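Local coordinates for protein putative mandelate racemase (Zymomonas mobilis, PDB 2OX4) that binds a magnesium ion and probably acts as a lyase of the mandelate racemase-like branch of the enolase superfamily, at residues 201-206 and 233-238; 148-153 and 196-201; 128-131 and 136-139; 339-344 and 365-370. All blocks are in the same frame, centred on the assembly; numbering follows the deposited sequence.

Contact 1: 201-206 and 233-238; sequences AIRNAV and EEFNIF
Arg203 reaches from helix 189-206 to the carbonyls of Phe235 and Asn236, in the turn that leads into strand 237-241. Both belong to the beta/alpha barrel of the enolase superfamily. The guanidinium takes Phe235 O side-on, with two nitrogens on one oxygen. Arg203 NE lies 3.0 Å from Phe235 O. Arg203 NH2 lies 3.0 Å from the same Phe235 O and in its carbonyl plane, whereas NE is tilted from that plane. The oxygen sits only 3° out of the guanidinium plane. Arg203 NH2 also makes a weak bond to Asn236 O at 2.9 Å, with an N-H...O angle of 120°. Arg203 CG is anti to the backbone N, and the chain then bends at chi2 (62°) and chi3, which turns the guanidinium edge to the turn. On its other side, Arg203 NH1 bonds to Val210 O and Gly207 O, so one side chain ties the end of its own helix to the next helix-strand turn. Further out, the Phe235 ring packs on Val196, Val199 and Glu200 of helix 189-206. One face of that ring carries Glu234 CG, 3.6 Å above its centre.

Contact 2: 148-153 and 196-201; sequences EEYAEE and VERVEA
Arg198 NH1, which lies 3.4 Å from Tyr150 OH, is gripped by two backbone carbonyls, Val169 O and His172 O. Arg198 NH2 bonds to Gly145 O and, weakly, to Asp173 O. These bonds fix the guanidinium where it lies flat against the end of Tyr150. The two planes are just 15° apart. Tyr150 OH sits 3.3 Å above the guanidinium plane, over its centre. Its angle to NH1 is poor for a hydrogen bond, and the hydroxyl bonds instead to Lys144 O. Further back, the aliphatic part of Arg198 runs over one face of the ring. Arg198 CD is 3.8 Å from the centroid of the Tyr150 ring, a CH-pi contact 14° off the normal. Arg198 NE approaches Tyr150 CE2 at 3.4 Å. The arginine is extended from CG to NE, and this lets it follow the ring from CG to the hydroxyl. A turn further along, two alanines let the backbones come close. Ala151 CB is 4.2 Å from Ala201 CB and 3.6 Å from Ala201 O, while the CA atoms of Ala151 and Ala201 are 5.4 Å apart. Ile202 and Ala205 extend this apolar seam. Helices 147-159 and 189-206 follow the first and second barrel strands, and such packing of successive helices is typical of the outer layer of a beta/alpha barrel.

Contact 3: 128-131 and 136-139; sequences VYAS and GWGK
Trp137 lays one face of its indole over the methyl of Ala130. Ala130 CB is 3.6 Å from the centroid of the six-membered ring of Trp137 and 11° off its normal, a CH-pi contact. It sits toward the rim, with Trp137 CH2 also 3.6 Å from Ala130 CB. The outer corner of the indole reaches the backbone of the next residue, where Trp137 CZ3 is 3.5 Å from Ser131 N. Trp137 CG is anti to the backbone N (chi1 -162°), which carries the indole out of the loop and up to strand 126-131, the first strand of the barrel. Ala130 directs its CB toward the loop and Ser131 directs its own away. Ser131 OG bonds to Glu342 OE2, and its side chain is about 7 Å from the magnesium ion. Tyr162 meets the indole edge-to-face. Replacing Trp137 by an alanine would probably leave the Ala130 methyl without its aromatic cover and Glu160 without the indole N-H. The contact itself is mainly apolar, resting on dispersion and on methyl hydrogens against the pi face. The polar N-H is satisfied separately, by Trp137 NE1 bonding to Glu160 OE1.

Contact 4: 339-344 and 365-370; sequences CIHEHH and GRYKVP
An aromatic cluster of His341, His343 and Tyr367 joins strand 341-344, the last of the barrel, to the short strand 366-367. Both strands pair with strand 126-131, on which the barrel closes. His341 and His343 point toward Tyr367, while Glu342 between them points away. Both histidines have CG anti to the backbone N (178° in His341), which sends the two rings out from the strand toward the tyrosine. Tyr367 turns its edge to the faces of both, in offset edge-to-face pairs. The His341 and Tyr367 centroids are 5.0 Å apart, with planes at 85°. The His343 and Tyr367 centroids are 5.5 Å apart. In the closer pair, Tyr367 CD1 is 3.4 Å from His341 CD2. Helix 322-333 sets the histidines: Glu325 OE2 bonds to both His341 NE2 and His343 ND1, and Glu332 OE1 bonds to His341 ND1. Gln361 OE1 holds His343 NE2. A leucine in place of Tyr367 would probably leave the two histidine faces without their aromatic edge and Tyr360 O without its hydroxyl partner. Tyr367 OH, bonded to Tyr360 O, also lies 3.2 Å from His343 CE1.

Overall arrangement
From the N terminus, contact 3 comes first and closes a short loop after strand 126-131. Contact 2 then spans strand 164-167 to bring helix 147-159 against helix 189-206. Contact 1 carries on from that helix, past strand 211-215 and helix 222-232, to the entry of strand 237-241. Contact 4 closes a late loop between strands 341-344 and 366-367. The four run in series, none nested or crossed, though contacts 1 and 2 share Ala201. Glu153 OE2 links contact 2 to the backbone N of Trp137 in contact 3. Contacts 3 and 4 meet where the first and last barrel strands pair, and Phe238 touches Cys339 between contacts 1 and 4.

Contact 1: 201-206 and 233-238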
loop_
_atom_site.group_PDB
_atom_site.type_symbol
_atom_site.label_atom_id
_atom_site.label_comp_id
_atom_site.label_asym_id
_atom_site.label_seq_id
_atom_site.Cartn_x
_atom_site.Cartn_y
_atom_site.Cartn_z
ATOM N N ALA C 201 -38.163 -11.655 16.572
ATOM C CA ALA C 201 -39.049 -12.736 17.024
ATOM C C ALA C 201 -38.266 -13.888 17.656
ATOM O O ALA C 201 -38.616 -14.371 18.742
ATOM C CB ALA C 201 -39.893 -13.249 15.870
ATOM N N ILE C 202 -37.217 -14.325 16.963
ATOM C CA ILE C 202 -36.368 -15.403 17.454
ATOM C C ILE C 202 -35.671 -15.002 18.754
ATOM O O ILE C 202 -35.711 -15.759 19.721
ATOM C CB ILE C 202 -35.337 -15.860 16.400
ATOM C CG1 ILE C 202 -36.034 -16.552 15.219
ATOM C CG2 ILE C 202 -34.331 -16.812 17.018
ATOM C CD1 ILE C 202 -35.187 -16.590 13.914
ATOM N N ARG C 203 -35.058 -13.815 18.785
ATOM C CA ARG C 203 -34.320 -13.350 19.968
ATOM C C ARG C 203 -35.224 -13.203 21.200
ATOM O O ARG C 203 -34.852 -13.594 22.317
ATOM C CB ARG C 203 -33.593 -12.027 19.689
ATOM C CG ARG C 203 -32.946 -11.357 20.912
ATOM C CD ARG C 203 -31.841 -12.214 21.561
ATOM N NE ARG C 203 -30.612 -12.277 20.753
ATOM C CZ ARG C 203 -29.798 -13.330 20.686
ATOM N NH1 ARG C 203 -30.068 -14.440 21.369
ATOM N NH2 ARG C 203 -28.708 -13.279 19.917
ATOM N N ASN C 204 -36.397 -12.622 20.991
ATOM C CA ASN C 204 -37.426 -12.571 22.038
ATOM C C ASN C 204 -37.827 -13.949 22.572
ATOM O O ASN C 204 -38.038 -14.111 23.781
ATOM C CB ASN C 204 -38.666 -11.829 21.525
ATOM C CG ASN C 204 -38.462 -10.319 21.451
ATOM O OD1 ASN C 204 -37.534 -9.770 22.048
ATOM N ND2 ASN C 204 -39.361 -9.639 20.738
ATOM N N ALA C 205 -37.953 -14.923 21.677
ATOM C CA ALA C 205 -38.353 -16.282 22.050
ATOM C C ALA C 205 -37.256 -17.052 22.797
ATOM O O ALA C 205 -37.533 -17.691 23.816
ATOM C CB ALA C 205 -38.829 -17.062 20.839
ATOM N N VAL C 206 -36.020 -16.990 22.300
ATOM C CA VAL C 206 -34.944 -17.829 22.837
ATOM C C VAL C 206 -34.124 -17.185 23.967
ATOM O O VAL C 206 -33.403 -17.885 24.687
ATOM C CB VAL C 206 -33.989 -18.374 21.726
ATOM C CG1 VAL C 206 -34.760 -19.124 20.664
ATOM C CG2 VAL C 206 -33.151 -17.237 21.097
ATOM N N GLU C 233 -27.852 -5.393 14.161
ATOM C CA GLU C 233 -26.701 -5.475 15.065
ATOM C C GLU C 233 -27.092 -5.420 16.547
ATOM O O GLU C 233 -26.460 -6.077 17.378
ATOM C CB GLU C 233 -25.629 -4.439 14.733
ATOM C CG GLU C 233 -26.118 -2.999 14.676
ATOM C CD GLU C 233 -25.007 -2.012 14.360
ATOM O OE1 GLU C 233 -25.299 -0.797 14.316
ATOM O OE2 GLU C 233 -23.850 -2.446 14.150
ATOM N N GLU C 234 -28.155 -4.675 16.861
ATOM C CA GLU C 234 -28.692 -4.603 18.229
ATOM C C GLU C 234 -29.101 -5.960 18.842
ATOM O O GLU C 234 -29.213 -6.087 20.062
ATOM C CB GLU C 234 -29.871 -3.630 18.281
ATOM C CG GLU C 234 -31.103 -4.124 17.539
ATOM C CD GLU C 234 -32.083 -3.011 17.249
ATOM O OE1 GLU C 234 -31.937 -2.349 16.196
ATOM O OE2 GLU C 234 -32.995 -2.801 18.080
ATOM N N PHE C 235 -29.302 -6.970 18.000
ATOM C CA PHE C 235 -29.793 -8.261 18.470
ATOM C C PHE C 235 -28.700 -9.270 18.818
ATOM O O PHE C 235 -29.006 -10.446 19.028
ATOM C CB PHE C 235 -30.763 -8.868 17.457
ATOM C CG PHE C 235 -31.975 -8.016 17.205
ATOM C CD1 PHE C 235 -32.148 -7.375 15.982
ATOM C CD2 PHE C 235 -32.938 -7.839 18.200
ATOM C CE1 PHE C 235 -33.267 -6.573 15.741
ATOM C CE2 PHE C 235 -34.063 -7.040 17.972
ATOM C CZ PHE C 235 -34.230 -6.408 16.741
ATOM N N ASN C 236 -27.447 -8.811 18.872
ATOM C CA ASN C 236 -26.297 -9.668 19.206
ATOM C C ASN C 236 -26.174 -10.891 18.286
ATOM O O ASN C 236 -26.392 -12.034 18.697
ATOM C CB ASN C 236 -26.315 -10.073 20.695
ATOM C CG ASN C 236 -25.076 -10.872 21.111
ATOM O OD1 ASN C 236 -25.178 -11.855 21.854
ATOM N ND2 ASN C 236 -23.903 -10.451 20.631
ATOM N N ILE C 237 -25.843 -10.633 17.027
ATOM C CA ILE C 237 -25.725 -11.688 16.025
ATOM C C ILE C 237 -24.361 -12.351 16.185
ATOM O O ILE C 237 -23.344 -11.672 16.246
ATOM C CB ILE C 237 -25.906 -11.093 14.596
ATOM C CG1 ILE C 237 -27.249 -10.361 14.495
ATOM C CG2 ILE C 237 -25.750 -12.159 13.505
ATOM C CD1 ILE C 237 -28.452 -11.222 14.862
ATOM N N PHE C 238 -24.350 -13.682 16.273
ATOM C CA PHE C 238 -23.147 -14.437 16.598
ATOM C C PHE C 238 -22.138 -14.310 15.443
ATOM O O PHE C 238 -20.988 -13.925 15.645
ATOM C CB PHE C 238 -23.526 -15.912 16.803
ATOM C CG PHE C 238 -22.477 -16.723 17.495
ATOM C CD1 PHE C 238 -22.046 -16.387 18.780
ATOM C CD2 PHE C 238 -21.924 -17.830 16.871
ATOM C CE1 PHE C 238 -21.082 -17.143 19.426
ATOM C CE2 PHE C 238 -20.939 -18.599 17.509
ATOM C CZ PHE C 238 -20.520 -18.258 18.783
#

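Contact 2: 148-153 and 196-201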
loop_
_atom_site.group_PDB
_atom_site.type_symbol
_atom_site.label_atom_id
_atom_site.label_comp_id
_atom_site.label_asym_id
_atom_site.label_seq_id
_atom_site.Cartn_x
_atom_site.Cartn_y
_atom_site.Cartn_z
ATOM N N GLU C 148 -43.796 -15.578 13.407
ATOM C CA GLU C 148 -44.028 -16.487 14.538
ATOM C C GLU C 148 -43.512 -17.879 14.227
ATOM O O GLU C 148 -43.137 -18.619 15.137
ATOM C CB GLU C 148 -45.521 -16.555 14.901
ATOM C CG GLU C 148 -46.072 -15.265 15.500
ATOM C CD GLU C 148 -46.540 -14.262 14.443
ATOM O OE1 GLU C 148 -46.645 -14.641 13.247
ATOM O OE2 GLU C 148 -46.800 -13.093 14.816
ATOM N N GLU C 149 -43.489 -18.230 12.943
ATOM C CA GLU C 149 -42.971 -19.519 12.515
ATOM C C GLU C 149 -41.459 -19.609 12.734
ATOM O O GLU C 149 -40.940 -20.672 13.067
ATOM C CB GLU C 149 -43.322 -19.793 11.056
ATOM C CG GLU C 149 -44.793 -19.549 10.735
ATOM C CD GLU C 149 -45.133 -19.879 9.300
ATOM O OE1 GLU C 149 -45.892 -20.841 9.079
ATOM O OE2 GLU C 149 -44.635 -19.186 8.391
ATOM N N TYR C 150 -40.772 -18.481 12.556
ATOM C CA TYR C 150 -39.345 -18.389 12.846
ATOM C C TYR C 150 -39.057 -18.575 14.343
ATOM O O TYR C 150 -38.212 -19.388 14.714
ATOM C CB TYR C 150 -38.771 -17.071 12.289
ATOM C CG TYR C 150 -38.654 -17.076 10.777
ATOM C CD1 TYR C 150 -37.422 -17.261 10.149
ATOM C CD2 TYR C 150 -39.779 -16.911 9.970
ATOM C CE1 TYR C 150 -37.319 -17.289 8.760
ATOM C CE2 TYR C 150 -39.684 -16.930 8.584
ATOM C CZ TYR C 150 -38.445 -17.109 7.987
ATOM O OH TYR C 150 -38.363 -17.136 6.619
ATOM N N ALA C 151 -39.783 -17.852 15.194
ATOM C CA ALA C 151 -39.701 -18.057 16.641
ATOM C C ALA C 151 -40.011 -19.507 17.052
ATOM O O ALA C 151 -39.287 -20.078 17.869
ATOM C CB ALA C 151 -40.582 -17.072 17.380
ATOM N N GLU C 152 -41.049 -20.096 16.450
ATOM C CA GLU C 152 -41.491 -21.477 16.739
ATOM C C GLU C 152 -40.417 -22.518 16.419
ATOM O O GLU C 152 -40.165 -23.417 17.220
ATOM C CB GLU C 152 -42.746 -21.826 15.919
ATOM C CG GLU C 152 -44.084 -21.432 16.531
ATOM C CD GLU C 152 -45.232 -21.475 15.509
ATOM O OE1 GLU C 152 -46.190 -20.680 15.648
ATOM O OE2 GLU C 152 -45.177 -22.302 14.569
ATOM N N GLU C 153 -39.797 -22.397 15.243
ATOM C CA GLU C 153 -38.744 -23.322 14.826
ATOM C C GLU C 153 -37.529 -23.210 15.748
ATOM O O GLU C 153 -36.932 -24.235 16.110
ATOM C CB GLU C 153 -38.331 -23.103 13.361
ATOM C CG GLU C 153 -39.414 -23.378 12.306
ATOM C CD GLU C 153 -40.294 -24.567 12.639
ATOM O OE1 GLU C 153 -41.467 -24.358 13.033
ATOM O OE2 GLU C 153 -39.805 -25.707 12.502
ATOM N N VAL C 196 -35.667 -7.980 10.009
ATOM C CA VAL C 196 -35.596 -7.547 11.403
ATOM C C VAL C 196 -36.666 -8.241 12.261
ATOM O O VAL C 196 -36.360 -8.720 13.356
ATOM C CB VAL C 196 -35.731 -6.015 11.552
ATOM C CG1 VAL C 196 -35.952 -5.626 13.008
ATOM C CG2 VAL C 196 -34.474 -5.306 11.027
ATOM N N GLU C 197 -37.904 -8.299 11.766
ATOM C CA GLU C 197 -39.004 -8.862 12.575
ATOM C C GLU C 197 -38.762 -10.344 12.894
ATOM O O GLU C 197 -39.125 -10.808 13.975
ATOM C CB GLU C 197 -40.388 -8.647 11.927
ATOM C CG GLU C 197 -40.670 -9.534 10.722
ATOM C CD GLU C 197 -42.046 -9.309 10.121
ATOM O OE1 GLU C 197 -42.498 -10.183 9.352
ATOM O OE2 GLU C 197 -42.651 -8.252 10.398
ATOM N N ARG C 198 -38.133 -11.063 11.961
ATOM C CA ARG C 198 -37.800 -12.471 12.154
ATOM C C ARG C 198 -36.683 -12.650 13.183
ATOM O O ARG C 198 -36.808 -13.469 14.095
ATOM C CB ARG C 198 -37.449 -13.139 10.825
ATOM C CG ARG C 198 -38.637 -13.329 9.908
ATOM C CD ARG C 198 -38.236 -13.471 8.461
ATOM N NE ARG C 198 -39.407 -13.683 7.611
ATOM C CZ ARG C 198 -39.367 -13.905 6.302
ATOM N NH1 ARG C 198 -38.207 -13.924 5.658
ATOM N NH2 ARG C 198 -40.498 -14.087 5.626
ATOM N N VAL C 199 -35.607 -11.871 13.052
ATOM C CA VAL C 199 -34.512 -11.903 14.029
ATOM C C VAL C 199 -35.002 -11.515 15.423
ATOM O O VAL C 199 -34.693 -12.195 16.415
ATOM C CB VAL C 199 -33.333 -10.964 13.613
ATOM C CG1 VAL C 199 -32.292 -10.875 14.743
ATOM C CG2 VAL C 199 -32.693 -11.452 12.307
ATOM N N GLU C 200 -35.784 -10.436 15.488
ATOM C CA GLU C 200 -36.395 -9.978 16.740
ATOM C C GLU C 200 -37.313 -11.029 17.388
ATOM O O GLU C 200 -37.243 -11.255 18.607
ATOM C CB GLU C 200 -37.177 -8.686 16.499
ATOM C CG GLU C 200 -37.652 -8.006 17.766
ATOM C CD GLU C 200 -37.989 -6.550 17.545
ATOM O OE1 GLU C 200 -37.643 -5.731 18.422
ATOM O OE2 GLU C 200 -38.592 -6.227 16.495
ATOM N N ALA C 201 -38.163 -11.655 16.572
ATOM C CA ALA C 201 -39.049 -12.736 17.024
ATOM C C ALA C 201 -38.266 -13.888 17.656
ATOM O O ALA C 201 -38.616 -14.371 18.742
ATOM C CB ALA C 201 -39.893 -13.249 15.870
#

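Contact 3: 128-131 and 136-139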
loop_
_atom_site.group_PDB
_atom_site.type_symbol
_atom_site.label_atom_id
_atom_site.label_comp_id
_atom_site.label_asym_id
_atom_site.label_seq_id
_atom_site.Cartn_x
_atom_site.Cartn_y
_atom_site.Cartn_z
ATOM N N VAL C 128 -22.874 -27.553 18.893
ATOM C CA VAL C 128 -23.616 -27.675 17.638
ATOM C C VAL C 128 -24.676 -26.580 17.536
ATOM O O VAL C 128 -25.275 -26.192 18.541
ATOM C CB VAL C 128 -24.315 -29.066 17.513
ATOM C CG1 VAL C 128 -24.958 -29.214 16.160
ATOM C CG2 VAL C 128 -23.317 -30.213 17.738
ATOM N N TYR C 129 -24.903 -26.073 16.323
ATOM C CA TYR C 129 -26.078 -25.250 16.059
ATOM C C TYR C 129 -27.086 -25.917 15.133
ATOM O O TYR C 129 -26.723 -26.713 14.261
ATOM C CB TYR C 129 -25.700 -23.828 15.579
ATOM C CG TYR C 129 -25.137 -23.658 14.167
ATOM C CD1 TYR C 129 -25.975 -23.596 13.046
ATOM C CD2 TYR C 129 -23.769 -23.475 13.967
ATOM C CE1 TYR C 129 -25.455 -23.417 11.760
ATOM C CE2 TYR C 129 -23.250 -23.278 12.693
ATOM C CZ TYR C 129 -24.091 -23.227 11.601
ATOM O OH TYR C 129 -23.553 -23.023 10.353
ATOM N N ALA C 130 -28.359 -25.606 15.356
ATOM C CA ALA C 130 -29.436 -26.074 14.509
ATOM C C ALA C 130 -29.565 -25.177 13.280
ATOM O O ALA C 130 -29.885 -23.994 13.413
ATOM C CB ALA C 130 -30.749 -26.060 15.310
ATOM N N SER C 131 -29.357 -25.759 12.099
ATOM C CA SER C 131 -29.125 -24.989 10.886
ATOM C C SER C 131 -30.305 -24.944 9.923
ATOM O O SER C 131 -30.870 -25.989 9.573
ATOM C CB SER C 131 -27.910 -25.521 10.138
ATOM O OG SER C 131 -27.578 -24.649 9.068
ATOM N N GLY C 136 -37.850 -25.273 8.366
ATOM C CA GLY C 136 -38.427 -26.144 9.383
ATOM C C GLY C 136 -37.390 -26.965 10.132
ATOM O O GLY C 136 -36.487 -27.562 9.526
ATOM N N TRP C 137 -37.525 -26.995 11.454
ATOM C CA TRP C 137 -36.815 -27.960 12.287
ATOM C C TRP C 137 -37.766 -29.092 12.716
ATOM O O TRP C 137 -38.192 -29.136 13.865
ATOM C CB TRP C 137 -36.222 -27.242 13.508
ATOM C CG TRP C 137 -35.143 -28.042 14.182
ATOM C CD1 TRP C 137 -35.236 -28.712 15.364
ATOM C CD2 TRP C 137 -33.809 -28.264 13.697
ATOM N NE1 TRP C 137 -34.049 -29.339 15.648
ATOM C CE2 TRP C 137 -33.155 -29.083 14.639
ATOM C CE3 TRP C 137 -33.107 -27.849 12.555
ATOM C CZ2 TRP C 137 -31.829 -29.493 14.483
ATOM C CZ3 TRP C 137 -31.788 -28.261 12.400
ATOM C CH2 TRP C 137 -31.165 -29.075 13.359
ATOM N N GLY C 138 -38.080 -30.028 11.818
ATOM C CA GLY C 138 -37.129 -31.026 11.357
ATOM C C GLY C 138 -37.494 -31.838 10.123
ATOM O O GLY C 138 -36.862 -31.686 9.079
ATOM N N LYS C 139 -38.488 -32.719 10.234
ATOM C CA LYS C 139 -38.602 -33.832 9.277
ATOM C C LYS C 139 -39.595 -33.683 8.116
ATOM O O LYS C 139 -39.627 -34.522 7.208
ATOM C CB LYS C 139 -38.727 -35.186 9.980
ATOM C CG LYS C 139 -40.134 -35.653 10.281
ATOM C CD LYS C 139 -40.112 -37.119 10.684
ATOM C CE LYS C 139 -39.405 -37.319 12.024
ATOM N NZ LYS C 139 -38.481 -38.488 12.015
#

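Contact 4: 339-344 and 365-370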
loop_
_atom_site.group_PDB
_atom_site.type_symbol
_atom_site.label_atom_id
_atom_site.label_comp_id
_atom_site.label_asym_id
_atom_site.label_seq_id
_atom_site.Cartn_x
_atom_site.Cartn_y
_atom_site.Cartn_z
ATOM N N CYS C 339 -14.834 -23.458 16.059
ATOM C CA CYS C 339 -15.863 -22.544 16.574
ATOM C C CYS C 339 -17.118 -23.319 17.047
ATOM O O CYS C 339 -17.467 -23.314 18.237
ATOM C CB CYS C 339 -16.262 -21.528 15.486
ATOM S SG CYS C 339 -17.593 -20.429 16.000
ATOM N N ILE C 340 -17.772 -23.990 16.107
ATOM C CA ILE C 340 -19.108 -24.585 16.331
ATOM C C ILE C 340 -19.402 -25.518 15.151
ATOM O O ILE C 340 -18.796 -25.379 14.077
ATOM C CB ILE C 340 -20.199 -23.490 16.503
ATOM C CG1 ILE C 340 -21.485 -24.079 17.106
ATOM C CG2 ILE C 340 -20.434 -22.703 15.197
ATOM C CD1 ILE C 340 -22.498 -23.023 17.527
ATOM N N HIS C 341 -20.276 -26.499 15.358
ATOM C CA HIS C 341 -20.623 -27.456 14.300
ATOM C C HIS C 341 -22.032 -27.196 13.743
ATOM O O HIS C 341 -22.986 -26.987 14.494
ATOM C CB HIS C 341 -20.510 -28.901 14.813
ATOM C CG HIS C 341 -20.896 -29.925 13.788
ATOM N ND1 HIS C 341 -19.981 -30.504 12.937
ATOM C CD2 HIS C 341 -22.103 -30.443 13.454
ATOM C CE1 HIS C 341 -20.603 -31.344 12.131
ATOM N NE2 HIS C 341 -21.893 -31.327 12.422
ATOM N N GLU C 342 -22.151 -27.207 12.420
ATOM C CA GLU C 342 -23.424 -26.999 11.747
ATOM C C GLU C 342 -24.170 -28.321 11.642
ATOM O O GLU C 342 -23.670 -29.285 11.040
ATOM C CB GLU C 342 -23.192 -26.473 10.334
ATOM C CG GLU C 342 -24.486 -26.323 9.558
ATOM C CD GLU C 342 -24.300 -25.716 8.180
ATOM O OE1 GLU C 342 -23.195 -25.824 7.591
ATOM O OE2 GLU C 342 -25.283 -25.136 7.682
ATOM N N HIS C 343 -25.377 -28.365 12.199
ATOM C CA HIS C 343 -26.207 -29.553 12.011
ATOM C C HIS C 343 -27.439 -29.213 11.186
ATOM O O HIS C 343 -28.341 -28.512 11.657
ATOM C CB HIS C 343 -26.576 -30.209 13.349
ATOM C CG HIS C 343 -27.258 -31.533 13.191
ATOM N ND1 HIS C 343 -26.692 -32.583 12.496
ATOM C CD2 HIS C 343 -28.466 -31.974 13.621
ATOM C CE1 HIS C 343 -27.520 -33.616 12.512
ATOM N NE2 HIS C 343 -28.607 -33.267 13.175
ATOM N N HIS C 344 -27.436 -29.689 9.937
ATOM C CA HIS C 344 -28.366 -29.218 8.918
ATOM C C HIS C 344 -29.686 -29.942 9.066
ATOM O O HIS C 344 -29.720 -31.145 9.372
ATOM C CB HIS C 344 -27.798 -29.439 7.515
ATOM C CG HIS C 344 -28.412 -28.562 6.467
ATOM N ND1 HIS C 344 -29.718 -28.706 6.044
ATOM C CD2 HIS C 344 -27.892 -27.544 5.739
ATOM C CE1 HIS C 344 -29.978 -27.812 5.107
ATOM N NE2 HIS C 344 -28.887 -27.094 4.902
ATOM N N GLY C 365 -27.636 -30.925 22.098
ATOM C CA GLY C 365 -26.890 -29.890 21.377
ATOM C C GLY C 365 -25.383 -30.111 21.281
ATOM O O GLY C 365 -24.638 -29.192 20.925
ATOM N N ARG C 366 -24.933 -31.324 21.596
ATOM C CA ARG C 366 -23.505 -31.676 21.570
ATOM C C ARG C 366 -23.254 -32.847 20.610
ATOM O O ARG C 366 -24.034 -33.796 20.567
ATOM C CB ARG C 366 -23.004 -32.085 22.968
ATOM C CG ARG C 366 -23.313 -31.126 24.111
ATOM C CD ARG C 366 -22.760 -29.719 23.879
ATOM N NE ARG C 366 -21.304 -29.633 24.019
ATOM C CZ ARG C 366 -20.629 -28.486 24.025
ATOM N NH1 ARG C 366 -19.306 -28.490 24.160
ATOM N NH2 ARG C 366 -21.278 -27.331 23.905
ATOM N N TYR C 367 -22.146 -32.793 19.869
ATOM C CA TYR C 367 -21.697 -33.936 19.071
ATOM C C TYR C 367 -20.445 -34.599 19.651
ATOM O O TYR C 367 -19.519 -33.918 20.084
ATOM C CB TYR C 367 -21.373 -33.486 17.641
ATOM C CG TYR C 367 -22.325 -33.956 16.553
ATOM C CD1 TYR C 367 -22.767 -33.067 15.581
ATOM C CD2 TYR C 367 -22.764 -35.285 16.480
ATOM C CE1 TYR C 367 -23.614 -33.468 14.557
ATOM C CE2 TYR C 367 -23.623 -35.698 15.461
ATOM C CZ TYR C 367 -24.042 -34.783 14.507
ATOM O OH TYR C 367 -24.886 -35.152 13.483
ATOM N N LYS C 368 -20.400 -35.927 19.616
ATOM C CA LYS C 368 -19.148 -36.659 19.818
ATOM C C LYS C 368 -18.645 -37.221 18.490
ATOM O O LYS C 368 -19.439 -37.607 17.633
ATOM C CB LYS C 368 -19.350 -37.790 20.833
ATOM C CG LYS C 368 -19.311 -37.320 22.285
ATOM C CD LYS C 368 -19.704 -38.437 23.236
ATOM C CE LYS C 368 -19.912 -37.909 24.648
ATOM N NZ LYS C 368 -18.641 -37.440 25.265
ATOM N N VAL C 369 -17.329 -37.271 18.319
ATOM C CA VAL C 369 -16.752 -37.864 17.105
ATOM C C VAL C 369 -16.982 -39.384 17.112
ATOM O O VAL C 369 -16.923 -40.008 18.181
ATOM C CB VAL C 369 -15.242 -37.523 16.975
ATOM C CG1 VAL C 369 -14.406 -38.259 18.032
ATOM C CG2 VAL C 369 -14.732 -37.795 15.559
ATOM N N PRO C 370 -17.281 -39.984 15.936
ATOM C CA PRO C 370 -17.285 -41.457 15.898
ATOM C C PRO C 370 -15.948 -42.062 16.348
ATOM O O PRO C 370 -14.882 -41.465 16.154
ATOM C CB PRO C 370 -17.548 -41.776 14.418
ATOM C CG PRO C 370 -18.282 -40.560 13.902
ATOM C CD PRO C 370 -17.655 -39.399 14.633
#